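PDB 1NRW: hypothetical protein, haloacid dehalogenase-like hydrolase from Bacillus subtilis, which removes phosphate from phosphorylated five- and six-carbon sugars and nucleoside monophosphates in vitro, and less readily from FMN, as a magnesium-dependent phosphatase of the HAD superfamily. Local coordinates for residues Asn101-Val106 with Gly118-Asp123. Numbering follows the deposited sequence.
Sequences NYYYEV and GRELLD
The side chain of E120 crosses that of Y103 at about a right angle, its carboxylate plane 31° from the ring plane. Its CB lies over one ring face in a CH-pi contact, 4.0 Å from the centroid of the Y103 ring and offset toward the rim, closest to CE2. A chi1 of -63° puts E120 CG by the phenol end, 3.6 Å from Y103 OH, and the extended chain carries the carboxylate onward. There, E120 OE1 accepts a hydrogen bond from N117 N, just before the helix, while OE2 takes one from a water that also bonds Y103 OH. A second water links that hydroxyl to D123, at 2.7 Å from Y103 OH and 2.6 Å from D123 OD2. Without the ring, as with an alanine at Y103, E120 CB and CG would probably lose their aromatic cover and the two waters their shared hydroxyl. Deeper in, L121 CD2 packs 3.5 Å from E105 OE2. Helix 118-132 lies against strand 103-108 of a six-stranded mixed sheet, separate from the sheet carrying D10 and consistent with the alpha/beta cap of Cof-type HAD phosphatases; F178 of strand 172-178 meets the Y103 ring nearly parallel, while F154 of strand 154-156 touches both E105 and L121.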
loop_
_atom_site.group_PDB
_atom_site.type_symbol
_atom_site.label_atom_id
_atom_site.label_comp_id
_atom_site.label_asym_id
_atom_site.label_seq_id
_atom_site.Cartn_x
_atom_site.Cartn_y
_atom_site.Cartn_z
ATOM N N ASN A 101 0.438 10.372 21.224
ATOM C CA ASN A 101 1.623 9.523 21.191
ATOM C C ASN A 101 1.632 8.353 20.207
ATOM O O ASN A 101 2.182 7.292 20.500
ATOM C CB ASN A 101 1.903 9.012 22.603
ATOM C CG ASN A 101 1.952 10.134 23.616
ATOM O OD1 ASN A 101 2.755 11.058 23.487
ATOM N ND2 ASN A 101 1.086 10.070 24.623
ATOM N N TYR A 102 1.014 8.540 19.049
ATOM C CA TYR A 102 1.028 7.509 18.018
ATOM C C TYR A 102 2.228 7.822 17.138
ATOM O O TYR A 102 2.582 8.992 16.986
ATOM C CB TYR A 102 -0.216 7.601 17.132
ATOM C CG TYR A 102 -1.495 7.116 17.760
ATOM C CD1 TYR A 102 -1.902 5.785 17.622
ATOM C CD2 TYR A 102 -2.307 7.988 18.480
ATOM C CE1 TYR A 102 -3.095 5.338 18.191
ATOM C CE2 TYR A 102 -3.493 7.555 19.052
ATOM C CZ TYR A 102 -3.883 6.233 18.905
ATOM O OH TYR A 102 -5.057 5.815 19.478
ATOM N N TYR A 103 2.870 6.799 16.580
ATOM C CA TYR A 103 3.956 7.054 15.642
ATOM C C TYR A 103 3.151 7.350 14.379
ATOM O O TYR A 103 2.061 6.800 14.207
ATOM C CB TYR A 103 4.799 5.804 15.355
ATOM C CG TYR A 103 5.671 5.290 16.472
ATOM C CD1 TYR A 103 5.846 6.013 17.652
ATOM C CD2 TYR A 103 6.321 4.060 16.349
ATOM C CE1 TYR A 103 6.641 5.514 18.686
ATOM C CE2 TYR A 103 7.117 3.557 17.371
ATOM C CZ TYR A 103 7.269 4.285 18.537
ATOM O OH TYR A 103 8.029 3.768 19.564
ATOM N N TYR A 104 3.656 8.203 13.500
ATOM C CA TYR A 104 2.914 8.473 12.278
ATOM C C TYR A 104 3.804 8.859 11.110
ATOM O O TYR A 104 4.931 9.324 11.291
ATOM C CB TYR A 104 1.830 9.540 12.532
ATOM C CG TYR A 104 2.336 10.939 12.809
ATOM C CD1 TYR A 104 2.655 11.807 11.760
ATOM C CD2 TYR A 104 2.493 11.400 14.116
ATOM C CE1 TYR A 104 3.116 13.096 12.006
ATOM C CE2 TYR A 104 2.955 12.689 14.376
ATOM C CZ TYR A 104 3.265 13.529 13.316
ATOM O OH TYR A 104 3.726 14.801 13.560
ATOM N N GLU A 105 3.300 8.626 9.904
ATOM C CA GLU A 105 4.030 8.945 8.689
ATOM C C GLU A 105 3.041 9.652 7.775
ATOM O O GLU A 105 1.902 9.206 7.628
ATOM C CB GLU A 105 4.547 7.665 8.024
ATOM C CG GLU A 105 5.494 6.860 8.913
ATOM C CD GLU A 105 6.013 5.602 8.238
ATOM O OE1 GLU A 105 5.752 5.413 7.029
ATOM O OE2 GLU A 105 6.692 4.804 8.919
ATOM N N VAL A 106 3.475 10.756 7.178
ATOM C CA VAL A 106 2.612 11.533 6.293
ATOM C C VAL A 106 3.102 11.439 4.854
ATOM O O VAL A 106 4.153 11.977 4.499
ATOM C CB VAL A 106 2.573 13.020 6.722
ATOM C CG1 VAL A 106 1.517 13.771 5.914
ATOM C CG2 VAL A 106 2.266 13.128 8.219
ATOM N N GLY A 118 14.965 6.551 13.731
ATOM C CA GLY A 118 15.229 5.327 12.996
ATOM C C GLY A 118 14.689 4.048 13.609
ATOM O O GLY A 118 14.088 3.225 12.912
ATOM N N ARG A 119 14.906 3.867 14.909
ATOM C CA ARG A 119 14.430 2.666 15.594
ATOM C C ARG A 119 12.915 2.543 15.503
ATOM O O ARG A 119 12.376 1.468 15.229
ATOM C CB ARG A 119 14.847 2.698 17.074
ATOM C CG ARG A 119 14.251 1.565 17.916
ATOM C CD ARG A 119 14.693 0.207 17.406
ATOM N NE ARG A 119 16.146 0.073 17.451
ATOM C CZ ARG A 119 16.844 -0.740 16.667
ATOM N NH1 ARG A 119 16.221 -1.498 15.775
ATOM N NH2 ARG A 119 18.169 -0.781 16.761
ATOM N N GLU A 120 12.231 3.658 15.737
ATOM C CA GLU A 120 10.778 3.686 15.701
ATOM C C GLU A 120 10.245 3.404 14.300
ATOM O O GLU A 120 9.281 2.659 14.144
ATOM C CB GLU A 120 10.292 5.046 16.213
ATOM C CG GLU A 120 10.701 5.261 17.669
ATOM C CD GLU A 120 10.632 6.701 18.127
ATOM O OE1 GLU A 120 10.504 7.609 17.277
ATOM O OE2 GLU A 120 10.725 6.917 19.352
ATOM N N LEU A 121 10.877 3.995 13.292
ATOM C CA LEU A 121 10.455 3.783 11.908
ATOM C C LEU A 121 10.708 2.333 11.495
ATOM O O LEU A 121 9.930 1.754 10.732
ATOM C CB LEU A 121 11.186 4.750 10.971
ATOM C CG LEU A 121 10.763 6.218 11.109
ATOM C CD1 LEU A 121 11.718 7.119 10.338
ATOM C CD2 LEU A 121 9.333 6.384 10.601
ATOM N N LEU A 122 11.785 1.742 12.002
ATOM C CA LEU A 122 12.083 0.351 11.678
ATOM C C LEU A 122 11.035 -0.548 12.326
ATOM O O LEU A 122 10.656 -1.574 11.762
ATOM C CB LEU A 122 13.480 -0.045 12.173
ATOM C CG LEU A 122 13.955 -1.451 11.782
ATOM C CD1 LEU A 122 14.002 -1.565 10.265
ATOM C CD2 LEU A 122 15.331 -1.718 12.367
ATOM N N ASP A 123 10.566 -0.173 13.515
ATOM C CA ASP A 123 9.551 -0.980 14.174
ATOM C C ASP A 123 8.266 -0.983 13.354
ATOM O O ASP A 123 7.572 -2.001 13.275
ATOM C CB ASP A 123 9.270 -0.473 15.596
ATOM C CG ASP A 123 10.359 -0.879 16.585
ATOM O OD1 ASP A 123 11.042 -1.895 16.341
ATOM O OD2 ASP A 123 10.522 -0.189 17.610
HETATM O O HOH W 1 9.052 5.826 21.287
HETATM O O HOH W 2 9.912 1.890 18.958
#